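Local coordinates for aldose-aldose oxidoreductase (Caulobacter crescentus, PDB 5A04), which probably oxidises one aldose sugar while reducing another, with a bound NADP(H) cofactor and glucose in its pocket, at residues L7-L12 against H299-I304; V157-G162 against N248-S253; L173-A178 against E220-I225. All blocks are in the same frame, centred on the assembly; numbering follows the deposited sequence.

Contact 1. Residues L7-L12 against H299-I304; sequences LGYAIL and HLSECI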
ATOM      1  N   LEU A   7     -35.056  20.886  -6.824  1.00 19.73           N
ATOM      2  CA  LEU A   7     -34.417  21.523  -7.966  1.00 19.06           C
ATOM      3  C   LEU A   7     -34.346  20.534  -9.116  1.00 20.13           C
ATOM      4  O   LEU A   7     -34.200  19.337  -8.890  1.00 19.78           O
ATOM      5  CB  LEU A   7     -33.025  22.031  -7.600  1.00 19.57           C
ATOM      6  CG  LEU A   7     -33.051  23.134  -6.542  1.00 26.19           C
ATOM      7  CD1 LEU A   7     -31.705  23.823  -6.501  1.00 25.52           C
ATOM      8  CD2 LEU A   7     -34.167  24.141  -6.826  1.00 27.45           C
ATOM      9  N   GLY A   8     -34.442  21.033 -10.346  1.00 18.21           N
ATOM     10  CA  GLY A   8     -34.499  20.162 -11.509  1.00 18.66           C
ATOM     11  C   GLY A   8     -33.140  19.894 -12.142  1.00 17.19           C
ATOM     12  O   GLY A   8     -32.401  20.817 -12.456  1.00 18.38           O
ATOM     13  N   TYR A   9     -32.819  18.616 -12.325  1.00 16.95           N
ATOM     14  CA  TYR A   9     -31.584  18.203 -12.998  1.00 16.31           C
ATOM     15  C   TYR A   9     -31.785  17.908 -14.482  1.00 17.38           C
ATOM     16  O   TYR A   9     -32.726  17.203 -14.858  1.00 17.86           O
ATOM     17  CB  TYR A   9     -31.022  16.937 -12.336  1.00 14.43           C
ATOM     18  CG  TYR A   9     -30.129  17.156 -11.149  1.00 14.27           C
ATOM     19  CD1 TYR A   9     -30.648  17.482  -9.894  1.00 14.63           C
ATOM     20  CD2 TYR A   9     -28.757  16.976 -11.269  1.00 16.77           C
ATOM     21  CE1 TYR A   9     -29.808  17.673  -8.804  1.00 15.11           C
ATOM     22  CE2 TYR A   9     -27.914  17.158 -10.201  1.00 15.09           C
ATOM     23  CZ  TYR A   9     -28.428  17.500  -8.971  1.00 16.61           C
ATOM     24  OH  TYR A   9     -27.556  17.668  -7.911  1.00 16.16           O
ATOM     25  N   ALA A  10     -30.889  18.428 -15.320  1.00 15.14           N
ATOM     26  CA  ALA A  10     -30.703  17.908 -16.659  1.00 15.19           C
ATOM     27  C   ALA A  10     -29.509  16.957 -16.627  1.00 15.76           C
ATOM     28  O   ALA A  10     -28.427  17.346 -16.205  1.00 17.43           O
ATOM     29  CB  ALA A  10     -30.466  19.053 -17.674  1.00 15.88           C
ATOM     30  N   ILE A  11     -29.712  15.708 -17.031  1.00 13.72           N
ATOM     31  CA  ILE A  11     -28.611  14.750 -17.108  1.00 14.78           C
ATOM     32  C   ILE A  11     -28.035  14.784 -18.522  1.00 16.14           C
ATOM     33  O   ILE A  11     -28.759  14.610 -19.511  1.00 16.88           O
ATOM     34  CB  ILE A  11     -29.067  13.318 -16.739  1.00 16.61           C
ATOM     35  CG1 ILE A  11     -29.694  13.302 -15.335  1.00 17.31           C
ATOM     36  CG2 ILE A  11     -27.889  12.343 -16.801  1.00 15.87           C
ATOM     37  CD1 ILE A  11     -28.778  13.798 -14.220  1.00 16.39           C
ATOM     38  N   LEU A  12     -26.733  15.047 -18.621  1.00 14.58           N
ATOM     39  CA  LEU A  12     -26.096  15.243 -19.913  1.00 15.66           C
ATOM     40  C   LEU A  12     -25.054  14.151 -20.140  1.00 16.01           C
ATOM     41  O   LEU A  12     -24.085  14.047 -19.388  1.00 16.72           O
ATOM     42  CB  LEU A  12     -25.466  16.647 -19.982  1.00 15.22           C
ATOM     43  CG  LEU A  12     -24.930  17.118 -21.341  1.00 15.48           C
ATOM     44  CD1 LEU A  12     -24.892  18.656 -21.370  1.00 16.63           C
ATOM     45  CD2 LEU A  12     -23.540  16.567 -21.605  1.00 14.88           C
ATOM     46  N   HIS A 299     -27.099  17.204  -2.114  1.00 18.44           N
ATOM     47  CA  HIS A 299     -26.158  18.164  -1.542  1.00 17.43           C
ATOM     48  C   HIS A 299     -26.089  19.434  -2.386  1.00 16.43           C
ATOM     49  O   HIS A 299     -26.143  20.535  -1.849  1.00 17.58           O
ATOM     50  CB  HIS A 299     -24.751  17.568  -1.404  1.00 16.37           C
ATOM     51  CG  HIS A 299     -23.776  18.488  -0.732  1.00 17.41           C
ATOM     52  ND1 HIS A 299     -23.885  18.847   0.594  1.00 20.74           N
ATOM     53  CD2 HIS A 299     -22.671  19.118  -1.204  1.00 17.40           C
ATOM     54  CE1 HIS A 299     -22.886  19.655   0.913  1.00 20.79           C
ATOM     55  NE2 HIS A 299     -22.140  19.840  -0.161  1.00 19.68           N
ATOM     56  N   LEU A 300     -25.969  19.281  -3.702  1.00 16.58           N
ATOM     57  CA  LEU A 300     -25.861  20.455  -4.563  1.00 16.74           C
ATOM     58  C   LEU A 300     -27.149  21.265  -4.482  1.00 17.47           C
ATOM     59  O   LEU A 300     -27.120  22.483  -4.318  1.00 18.33           O
ATOM     60  CB  LEU A 300     -25.560  20.060  -6.012  1.00 15.76           C
ATOM     61  CG  LEU A 300     -25.458  21.232  -6.998  1.00 17.76           C
ATOM     62  CD1 LEU A 300     -24.498  22.298  -6.479  1.00 18.31           C
ATOM     63  CD2 LEU A 300     -25.017  20.719  -8.367  1.00 18.68           C
ATOM     64  N   SER A 301     -28.279  20.572  -4.567  1.00 16.91           N
ATOM     65  CA  SER A 301     -29.583  21.227  -4.470  1.00 18.99           C
ATOM     66  C   SER A 301     -29.729  22.014  -3.169  1.00 18.63           C
ATOM     67  O   SER A 301     -30.172  23.173  -3.170  1.00 20.89           O
ATOM     68  CB  SER A 301     -30.703  20.190  -4.579  1.00 16.71           C
ATOM     69  OG  SER A 301     -30.674  19.571  -5.849  1.00 18.13           O
ATOM     70  N   GLU A 302     -29.349  21.390  -2.061  1.00 19.41           N
ATOM     71  CA  GLU A 302     -29.446  22.051  -0.761  1.00 21.05           C
ATOM     72  C   GLU A 302     -28.500  23.249  -0.681  1.00 23.66           C
ATOM     73  O   GLU A 302     -28.859  24.275  -0.106  1.00 23.39           O
ATOM     74  CB  GLU A 302     -29.160  21.065   0.374  1.00 20.61           C
ATOM     75  CG  GLU A 302     -30.205  19.953   0.484  1.00 22.10           C
ATOM     76  CD  GLU A 302     -29.748  18.790   1.366  1.00 29.91           C
ATOM     77  OE1 GLU A 302     -28.744  18.933   2.098  1.00 33.14           O
ATOM     78  OE2 GLU A 302     -30.399  17.726   1.318  1.00 32.05           O
ATOM     79  N   CYS A 303     -27.306  23.132  -1.263  1.00 20.25           N
ATOM     80  CA  CYS A 303     -26.390  24.275  -1.308  1.00 21.34           C
ATOM     81  C   CYS A 303     -27.016  25.454  -2.048  1.00 24.14           C
ATOM     82  O   CYS A 303     -26.908  26.604  -1.603  1.00 24.78           O
ATOM     83  CB  CYS A 303     -25.060  23.903  -1.970  1.00 22.17           C
ATOM     84  SG  CYS A 303     -23.991  22.918  -0.903  1.00 23.01           S
ATOM     85  N   ILE A 304     -27.660  25.172  -3.175  1.00 19.76           N
ATOM     86  CA  ILE A 304     -28.329  26.219  -3.945  1.00 20.40           C
ATOM     87  C   ILE A 304     -29.483  26.828  -3.140  1.00 24.25           C
ATOM     88  O   ILE A 304     -29.612  28.053  -3.066  1.00 25.56           O
ATOM     89  CB  ILE A 304     -28.841  25.675  -5.297  1.00 20.89           C
ATOM     90  CG1 ILE A 304     -27.652  25.225  -6.155  1.00 19.52           C
ATOM     91  CG2 ILE A 304     -29.665  26.735  -6.027  1.00 24.90           C
ATOM     92  CD1 ILE A 304     -28.037  24.311  -7.318  1.00 21.98           C
TER
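Leu7 and Tyr9, two residues apart on strand 7-12, meet three residues of helix 299-304, and every contact between them is van der Waals in kind; no hydrogen bond crosses. The apolar part is made by Leu7 and Ile304. Leu7 CD1 lies 3.6 Å from Ile304 CG2 and equally near Ile304 CB, with Ile304 CD1 only slightly farther, so a single methyl sits against the branch point of the isoleucine. The two side chains cross obliquely. With CG of Leu7 anti to the carbonyl carbon (chi1 -64°), this methyl is carried to the helix, where it also comes within 3.7 Å of Ser301 O.

Strand 7-12 is the first strand of the Rossmann fold and runs at the interior of its parallel sheet, between strands 32-38 and 76-79. Helix 292-306, from the C-terminal part of the chain, crosses the N-terminal end of the strand: the short segments make an angle of 132° and approach to 9.4 Å, the spacing of a helix laid on a sheet face. Leu300, Ser301 and Ile304 also touch Ile76 on the neighbouring strand.

The polar atoms are buried but served from outside the two segments. Tyr9 OH packs 3.6 Å from Leu300 CB and bonds to Leu297 O, one turn earlier in the same helix. Ser301 OG lies at the edge of the Tyr9 ring, near its plane, 3.6 Å from Tyr9 CE1, and 3.8 Å from Leu7 CB; it hydrogen-bonds Ser32 OG on the adjacent strand, with a weak bond to Leu297 O besides. Phe26 meets the Tyr9 ring edge-to-face.

Contact 2. Residues V157-G162 against N248-S253; sequences VVTDHG and NRYRVS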
ATOM      1  N   VAL A 157      -1.360   6.547   5.099  1.00 14.43           N
ATOM      2  CA  VAL A 157      -2.547   6.174   4.351  1.00 14.27           C
ATOM      3  C   VAL A 157      -2.080   5.238   3.258  1.00 16.02           C
ATOM      4  O   VAL A 157      -1.219   5.611   2.451  1.00 14.50           O
ATOM      5  CB  VAL A 157      -3.265   7.370   3.710  1.00 15.29           C
ATOM      6  CG1 VAL A 157      -4.466   6.876   2.907  1.00 14.21           C
ATOM      7  CG2 VAL A 157      -3.717   8.357   4.774  1.00 15.10           C
ATOM      8  N   VAL A 158      -2.609   4.021   3.232  1.00 12.86           N
ATOM      9  CA  VAL A 158      -2.260   3.091   2.168  1.00 13.26           C
ATOM     10  C   VAL A 158      -3.538   2.772   1.411  1.00 14.94           C
ATOM     11  O   VAL A 158      -4.470   2.189   1.977  1.00 15.10           O
ATOM     12  CB  VAL A 158      -1.600   1.795   2.715  1.00 13.27           C
ATOM     13  CG1 VAL A 158      -1.395   0.769   1.603  1.00 15.93           C
ATOM     14  CG2 VAL A 158      -0.257   2.119   3.392  1.00 14.94           C
ATOM     15  N   THR A 159      -3.597   3.175   0.145  1.00 13.54           N
ATOM     16  CA  THR A 159      -4.846   3.076  -0.600  1.00 14.20           C
ATOM     17  C   THR A 159      -4.593   2.628  -2.035  1.00 17.17           C
ATOM     18  O   THR A 159      -3.686   3.126  -2.724  1.00 16.19           O
ATOM     19  CB  THR A 159      -5.637   4.428  -0.553  1.00 13.59           C
ATOM     20  OG1 THR A 159      -6.828   4.330  -1.342  1.00 15.82           O
ATOM     21  CG2 THR A 159      -4.787   5.619  -1.067  1.00 13.68           C
ATOM     22  N   ASP A 160      -5.386   1.647  -2.464  1.00 14.41           N
ATOM     23  CA  ASP A 160      -5.238   1.009  -3.764  1.00 13.23           C
ATOM     24  C   ASP A 160      -6.555   1.090  -4.521  1.00 17.03           C
ATOM     25  O   ASP A 160      -7.589   0.683  -3.993  1.00 15.15           O
ATOM     26  CB  ASP A 160      -4.856  -0.471  -3.619  1.00 14.56           C
ATOM     27  CG  ASP A 160      -3.637  -0.691  -2.754  1.00 19.40           C
ATOM     28  OD1 ASP A 160      -2.753   0.192  -2.708  1.00 18.18           O
ATOM     29  OD2 ASP A 160      -3.560  -1.773  -2.122  1.00 18.70           O
ATOM     30  N   HIS A 161      -6.519   1.611  -5.742  1.00 12.58           N
ATOM     31  CA  HIS A 161      -7.696   1.618  -6.602  1.00 13.69           C
ATOM     32  C   HIS A 161      -7.331   1.185  -8.009  1.00 14.19           C
ATOM     33  O   HIS A 161      -6.405   1.725  -8.623  1.00 16.28           O
ATOM     34  CB  HIS A 161      -8.358   3.003  -6.641  1.00 15.78           C
ATOM     35  CG  HIS A 161      -9.155   3.326  -5.413  1.00 15.47           C
ATOM     36  ND1 HIS A 161      -8.583   3.853  -4.272  1.00 14.75           N
ATOM     37  CD2 HIS A 161     -10.471   3.186  -5.143  1.00 14.99           C
ATOM     38  CE1 HIS A 161      -9.517   4.025  -3.356  1.00 16.54           C
ATOM     39  NE2 HIS A 161     -10.673   3.635  -3.861  1.00 15.15           N
ATOM     40  N   GLY A 162      -8.082   0.225  -8.536  1.00 14.11           N
ATOM     41  CA  GLY A 162      -7.831  -0.257  -9.875  1.00 15.12           C
ATOM     42  C   GLY A 162      -8.907  -1.229 -10.295  1.00 15.31           C
ATOM     43  O   GLY A 162      -9.626  -1.781  -9.449  1.00 15.46           O
ATOM     44  N   ASN A 248      -9.724  -1.916  -4.316  1.00 13.57           N
ATOM     45  CA  ASN A 248     -10.521  -0.772  -3.922  1.00 15.30           C
ATOM     46  C   ASN A 248     -10.533  -0.708  -2.426  1.00 16.71           C
ATOM     47  O   ASN A 248     -11.358  -1.350  -1.780  1.00 15.29           O
ATOM     48  CB  ASN A 248     -11.953  -0.871  -4.465  1.00 16.94           C
ATOM     49  CG  ASN A 248     -12.730   0.429  -4.281  1.00 16.60           C
ATOM     50  OD1 ASN A 248     -12.789   0.973  -3.187  1.00 17.95           O
ATOM     51  ND2 ASN A 248     -13.280   0.953  -5.366  1.00 20.69           N
ATOM     52  N   ARG A 249      -9.620   0.065  -1.856  1.00 13.45           N
ATOM     53  CA  ARG A 249      -9.464   0.004  -0.412  1.00 13.61           C
ATOM     54  C   ARG A 249      -8.621   1.134   0.114  1.00 15.14           C
ATOM     55  O   ARG A 249      -7.840   1.740  -0.621  1.00 15.81           O
ATOM     56  CB  ARG A 249      -8.819  -1.332  -0.017  1.00 14.63           C
ATOM     57  CG  ARG A 249      -7.395  -1.511  -0.572  1.00 15.01           C
ATOM     58  CD  ARG A 249      -6.848  -2.899  -0.236  1.00 15.83           C
ATOM     59  NE  ARG A 249      -5.403  -2.972  -0.459  1.00 17.31           N
ATOM     60  CZ  ARG A 249      -4.567  -3.694   0.282  1.00 19.12           C
ATOM     61  NH1 ARG A 249      -5.024  -4.429   1.290  1.00 16.41           N
ATOM     62  NH2 ARG A 249      -3.265  -3.684   0.006  1.00 18.29           N
ATOM     63  N   TYR A 250      -8.778   1.416   1.399  1.00 14.20           N
ATOM     64  CA  TYR A 250      -7.755   2.183   2.086  1.00 14.50           C
ATOM     65  C   TYR A 250      -7.659   1.817   3.547  1.00 14.82           C
ATOM     66  O   TYR A 250      -8.627   1.332   4.141  1.00 16.23           O
ATOM     67  CB  TYR A 250      -7.978   3.696   1.922  1.00 13.72           C
ATOM     68  CG  TYR A 250      -9.254   4.335   2.444  1.00 12.99           C
ATOM     69  CD1 TYR A 250      -9.514   4.454   3.812  1.00 14.37           C
ATOM     70  CD2 TYR A 250     -10.160   4.909   1.556  1.00 16.21           C
ATOM     71  CE1 TYR A 250     -10.665   5.097   4.270  1.00 15.13           C
ATOM     72  CE2 TYR A 250     -11.302   5.551   2.003  1.00 15.73           C
ATOM     73  CZ  TYR A 250     -11.544   5.649   3.357  1.00 15.26           C
ATOM     74  OH  TYR A 250     -12.683   6.317   3.777  1.00 16.79           O
ATOM     75  N   ARG A 251      -6.459   2.009   4.105  1.00 13.58           N
ATOM     76  CA  ARG A 251      -6.251   1.949   5.545  1.00 12.05           C
ATOM     77  C   ARG A 251      -5.535   3.222   5.972  1.00 15.70           C
ATOM     78  O   ARG A 251      -4.529   3.600   5.362  1.00 16.49           O
ATOM     79  CB  ARG A 251      -5.428   0.724   5.964  1.00 15.70           C
ATOM     80  CG  ARG A 251      -5.216   0.700   7.480  1.00 13.70           C
ATOM     81  CD  ARG A 251      -4.283  -0.398   7.939  1.00 16.10           C
ATOM     82  NE  ARG A 251      -4.825  -1.727   7.681  1.00 16.89           N
ATOM     83  CZ  ARG A 251      -4.262  -2.851   8.109  1.00 19.84           C
ATOM     84  NH1 ARG A 251      -3.129  -2.810   8.808  1.00 18.74           N
ATOM     85  NH2 ARG A 251      -4.824  -4.017   7.832  1.00 18.72           N
ATOM     86  N   VAL A 252      -6.063   3.894   6.989  1.00 15.04           N
ATOM     87  CA  VAL A 252      -5.389   5.049   7.566  1.00 14.92           C
ATOM     88  C   VAL A 252      -4.949   4.657   8.981  1.00 15.72           C
ATOM     89  O   VAL A 252      -5.719   4.058   9.736  1.00 16.56           O
ATOM     90  CB  VAL A 252      -6.296   6.322   7.552  1.00 15.70           C
ATOM     91  CG1 VAL A 252      -7.692   6.035   8.117  1.00 18.46           C
ATOM     92  CG2 VAL A 252      -5.621   7.505   8.276  1.00 16.04           C
ATOM     93  N   SER A 253      -3.687   4.944   9.307  1.00 15.86           N
ATOM     94  CA  SER A 253      -3.097   4.511  10.578  1.00 15.65           C
ATOM     95  C   SER A 253      -2.382   5.645  11.301  1.00 18.21           C
ATOM     96  O   SER A 253      -1.743   6.499  10.675  1.00 16.24           O
ATOM     97  CB  SER A 253      -2.091   3.372  10.365  1.00 14.89           C
ATOM     98  OG  SER A 253      -2.583   2.353   9.516  1.00 16.03           O
TER
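Antiparallel strands 157-162 and 248-253 are neighbours in the mixed sheet of the C-terminal alpha/beta domain, and a classic beta bulge interrupts their ladder where Asn248 and Arg249 both face Asp160. Val158 and Arg251 form a regular hydrogen-bonded pair, each N reaching the other's O at 2.9 Å. At the bulge, Arg249 O accepts twice, from Asp160 N at 3.1 Å and from Thr159 OG1 at 2.9 Å, the donors arriving from opposite faces of its carbonyl plane.

On the face carrying Val158, Asp160 and Arg249 lie side by side in a salt bridge. Asp160 OD2 takes Arg249 NE at 2.8 Å and Arg249 NH2 at 2.9 Å, both almost in the guanidinium plane, with the carboxylate turned 41° from it. This face packs on the second subunit, whose Asp262, with Glu260 of the same chain, pairs with Arg251; a leucine in place of Arg249 would probably leave the buried Asp160 carboxylate without its charged mate. On the other face, His161 NE2 bonds to OG1 of Thr265, a glucose-pocket residue, and Asn248 OD1 accepts from Thr265 N; the His161 ring and the Asn248 amide stand 66° apart.

Contact 3. Residues L173-A178 against E220-I225; sequences LNRALA and EVEDII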
ATOM      1  N   LEU A 173      -9.452   4.560 -22.868  1.00 15.22           N
ATOM      2  CA  LEU A 173      -8.125   4.146 -23.330  1.00 15.53           C
ATOM      3  C   LEU A 173      -7.669   4.989 -24.517  1.00 16.99           C
ATOM      4  O   LEU A 173      -6.675   4.686 -25.169  1.00 18.06           O
ATOM      5  CB  LEU A 173      -8.137   2.656 -23.694  1.00 14.83           C
ATOM      6  CG  LEU A 173      -8.429   1.819 -22.437  1.00 15.81           C
ATOM      7  CD1 LEU A 173      -8.557   0.349 -22.780  1.00 14.86           C
ATOM      8  CD2 LEU A 173      -7.332   2.014 -21.389  1.00 16.13           C
ATOM      9  N   ASN A 174      -8.422   6.048 -24.775  1.00 15.10           N
ATOM     10  CA  ASN A 174      -8.128   6.998 -25.841  1.00 16.94           C
ATOM     11  C   ASN A 174      -7.678   8.326 -25.227  1.00 17.39           C
ATOM     12  O   ASN A 174      -8.443   8.955 -24.502  1.00 16.49           O
ATOM     13  CB  ASN A 174      -9.371   7.182 -26.712  1.00 17.80           C
ATOM     14  CG  ASN A 174      -9.156   8.187 -27.826  1.00 24.86           C
ATOM     15  OD1 ASN A 174      -9.296   9.387 -27.624  1.00 25.76           O
ATOM     16  ND2 ASN A 174      -8.804   7.695 -29.006  1.00 32.28           N
ATOM     17  N   ARG A 175      -6.437   8.738 -25.474  1.00 17.18           N
ATOM     18  CA  ARG A 175      -5.904   9.891 -24.753  1.00 16.99           C
ATOM     19  C   ARG A 175      -6.702  11.155 -25.051  1.00 19.24           C
ATOM     20  O   ARG A 175      -6.930  11.969 -24.153  1.00 17.35           O
ATOM     21  CB  ARG A 175      -4.421  10.128 -25.081  1.00 19.34           C
ATOM     22  CG  ARG A 175      -3.888  11.423 -24.432  1.00 20.74           C
ATOM     23  CD  ARG A 175      -2.368  11.554 -24.477  1.00 22.66           C
ATOM     24  NE  ARG A 175      -1.720  10.514 -23.688  1.00 20.86           N
ATOM     25  CZ  ARG A 175      -1.573  10.545 -22.367  1.00 20.52           C
ATOM     26  NH1 ARG A 175      -2.002  11.591 -21.669  1.00 22.00           N
ATOM     27  NH2 ARG A 175      -0.989   9.529 -21.748  1.00 19.90           N
ATOM     28  N   ALA A 176      -7.136  11.321 -26.298  1.00 17.33           N
ATOM     29  CA  ALA A 176      -7.872  12.545 -26.644  1.00 16.90           C
ATOM     30  C   ALA A 176      -9.175  12.719 -25.845  1.00 19.34           C
ATOM     31  O   ALA A 176      -9.584  13.842 -25.584  1.00 20.91           O
ATOM     32  CB  ALA A 176      -8.168  12.582 -28.144  1.00 19.20           C
ATOM     33  N   LEU A 177      -9.822  11.619 -25.461  1.00 15.40           N
ATOM     34  CA  LEU A 177     -11.105  11.697 -24.769  1.00 15.00           C
ATOM     35  C   LEU A 177     -10.956  11.521 -23.259  1.00 17.00           C
ATOM     36  O   LEU A 177     -11.772  12.025 -22.486  1.00 16.76           O
ATOM     37  CB  LEU A 177     -12.075  10.635 -25.317  1.00 17.58           C
ATOM     38  CG  LEU A 177     -12.566  10.854 -26.752  1.00 20.13           C
ATOM     39  CD1 LEU A 177     -13.417   9.679 -27.233  1.00 22.11           C
ATOM     40  CD2 LEU A 177     -13.356  12.155 -26.832  1.00 21.54           C
ATOM     41  N   ALA A 178      -9.921  10.800 -22.839  1.00 15.85           N
ATOM     42  CA  ALA A 178      -9.749  10.467 -21.423  1.00 15.93           C
ATOM     43  C   ALA A 178      -8.801  11.403 -20.685  1.00 15.07           C
ATOM     44  O   ALA A 178      -8.924  11.575 -19.476  1.00 17.67           O
ATOM     45  CB  ALA A 178      -9.251   9.035 -21.279  1.00 12.59           C
ATOM     46  N   GLU A 220      -1.924   4.218 -25.698  1.00 17.13           N
ATOM     47  CA  GLU A 220      -2.007   5.671 -25.537  1.00 14.82           C
ATOM     48  C   GLU A 220      -1.942   6.173 -24.097  1.00 20.15           C
ATOM     49  O   GLU A 220      -1.419   7.256 -23.848  1.00 20.19           O
ATOM     50  CB  GLU A 220      -3.292   6.205 -26.180  1.00 17.51           C
ATOM     51  CG  GLU A 220      -3.394   5.876 -27.653  1.00 18.14           C
ATOM     52  CD  GLU A 220      -4.392   6.742 -28.381  1.00 23.53           C
ATOM     53  OE1 GLU A 220      -5.029   7.608 -27.741  1.00 18.62           O
ATOM     54  OE2 GLU A 220      -4.532   6.550 -29.602  1.00 21.62           O
ATOM     55  N   VAL A 221      -2.481   5.404 -23.154  1.00 17.49           N
ATOM     56  CA  VAL A 221      -2.536   5.870 -21.772  1.00 15.72           C
ATOM     57  C   VAL A 221      -1.901   4.852 -20.827  1.00 18.68           C
ATOM     58  O   VAL A 221      -1.612   3.725 -21.239  1.00 16.09           O
ATOM     59  CB  VAL A 221      -3.990   6.163 -21.329  1.00 16.14           C
ATOM     60  CG1 VAL A 221      -4.630   7.197 -22.267  1.00 17.24           C
ATOM     61  CG2 VAL A 221      -4.830   4.882 -21.279  1.00 15.00           C
ATOM     62  N   GLU A 222      -1.693   5.238 -19.567  1.00 15.32           N
ATOM     63  CA  GLU A 222      -0.933   4.388 -18.649  1.00 15.98           C
ATOM     64  C   GLU A 222      -1.807   3.353 -17.954  1.00 16.01           C
ATOM     65  O   GLU A 222      -3.002   3.564 -17.723  1.00 15.49           O
ATOM     66  CB  GLU A 222      -0.184   5.236 -17.601  1.00 16.47           C
ATOM     67  CG  GLU A 222      -1.003   5.754 -16.412  1.00 16.47           C
ATOM     68  CD  GLU A 222      -1.928   6.922 -16.738  1.00 15.63           C
ATOM     69  OE1 GLU A 222      -1.857   7.494 -17.856  1.00 15.62           O
ATOM     70  OE2 GLU A 222      -2.741   7.285 -15.849  1.00 15.73           O
ATOM     71  N   ASP A 223      -1.175   2.233 -17.617  1.00 14.60           N
ATOM     72  CA  ASP A 223      -1.823   1.160 -16.877  1.00 15.82           C
ATOM     73  C   ASP A 223      -1.617   1.395 -15.384  1.00 15.52           C
ATOM     74  O   ASP A 223      -2.534   1.847 -14.701  1.00 16.11           O
ATOM     75  CB  ASP A 223      -1.259  -0.195 -17.317  1.00 15.57           C
ATOM     76  CG  ASP A 223      -1.711  -1.342 -16.424  1.00 18.64           C
ATOM     77  OD1 ASP A 223      -2.665  -1.166 -15.641  1.00 17.42           O
ATOM     78  OD2 ASP A 223      -1.109  -2.426 -16.533  1.00 18.37           O
ATOM     79  N   ILE A 224      -0.425   1.087 -14.884  1.00 13.95           N
ATOM     80  CA  ILE A 224      -0.116   1.311 -13.471  1.00 15.11           C
ATOM     81  C   ILE A 224       0.653   2.611 -13.273  1.00 15.43           C
ATOM     82  O   ILE A 224       1.636   2.871 -13.966  1.00 16.38           O
ATOM     83  CB  ILE A 224       0.707   0.147 -12.867  1.00 16.18           C
ATOM     84  CG1 ILE A 224      -0.143  -1.127 -12.805  1.00 20.71           C
ATOM     85  CG2 ILE A 224       1.186   0.506 -11.463  1.00 16.17           C
ATOM     86  CD1 ILE A 224       0.653  -2.378 -12.381  1.00 23.25           C
ATOM     87  N   ILE A 225       0.197   3.439 -12.345  1.00 14.08           N
ATOM     88  CA  ILE A 225       1.045   4.532 -11.873  1.00 15.58           C
ATOM     89  C   ILE A 225       0.810   4.696 -10.371  1.00 16.49           C
ATOM     90  O   ILE A 225      -0.230   5.174  -9.910  1.00 16.54           O
ATOM     91  CB  ILE A 225       0.823   5.858 -12.677  1.00 15.96           C
ATOM     92  CG1 ILE A 225       1.788   6.944 -12.185  1.00 15.45           C
ATOM     93  CG2 ILE A 225      -0.652   6.335 -12.647  1.00 14.62           C
ATOM     94  CD1 ILE A 225       1.838   8.171 -13.116  1.00 16.43           C
TER
HETATM   95  O   HOH W   1      -4.346   3.298 -24.394  1.00 16.54           O
HETATM   96  O   HOH W   2       0.222   8.632 -18.956  1.00 26.79           O
HETATM   97  O   HOH W   3      -6.184   9.927 -28.557  1.00 24.71           O
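Glu220 meets Arg175 at the start of the short helix 175-178, where a loop leading into strand 224-230 of the C-terminal domain's sheet binds the helix's N terminus. The helix so anchored carries Leu177, which touches the bound NADPH. Asn174 holds the N-cap position, its OD1 accepting a weak bond from Leu177 N, and Glu220 OE1 takes the first helical amide: Arg175 N lies 2.9 Å from it, the N-H...O angle is 166°, and the oxygen is met nearly along its C-O axis. With CG anti to the carbonyl carbon and the chain extended beyond it, the carboxylate reaches past Leu173 O to the helix end, where the helix N terminus would probably stabilise its negative charge. Water 3 donates to the same OE1 and accepts from Ala176 N, so a second helical amide is joined to this oxygen through water. Glu220 N is tied through water 1 to Leu173 O.

The carbonyl of Glu220 is held separately: Arg175, bent at chi3 (-65°), brings NE to 3.3 Å and NH2 to 3.1 Å of Glu220 O, a side-on double grip that lies some 20° off the guanidinium plane.

Val221 follows as the apolar centre. Its CG2 touches Leu173 CD2 at 3.8 Å, the side chains crossing at about a right angle, while Val221 CG1 packs 3.9 Å from Arg175 CA and lies over the rim of one guanidinium face.

Glu222 starts out away from the helix, but its carboxylate turns back toward Arg175. OE2 bonds to Tyr328 OH and OE1 to Gly181 N. Arg175 NH2 is too far from Glu222 OE1 for a salt bridge, and water 2 spans them, accepting from Arg175 NH2 and donating to Glu222 OE1 at 2.6 Å.

Overall arrangement
From the N terminus, strand 7-12 opens the Rossmann sheet, and contact 1 closes the widest loop when helix 292-306 returns to it, tying the C-terminal part of the chain to the nucleotide-binding fold. Inside that loop, strand 156-162 begins the loop closed by contact 2 at strand 247-254, within the mixed sheet. Nested deeper still, contact 3 joins helix 175-178 to the run leading into strand 224-230 of that same sheet. None crosses another. Contacts 2 and 3 come to about 7 Å at their nearest atoms, and both reach the second subunit; contact 1, whose centre is about 31 Å from each of theirs, touches no other chain.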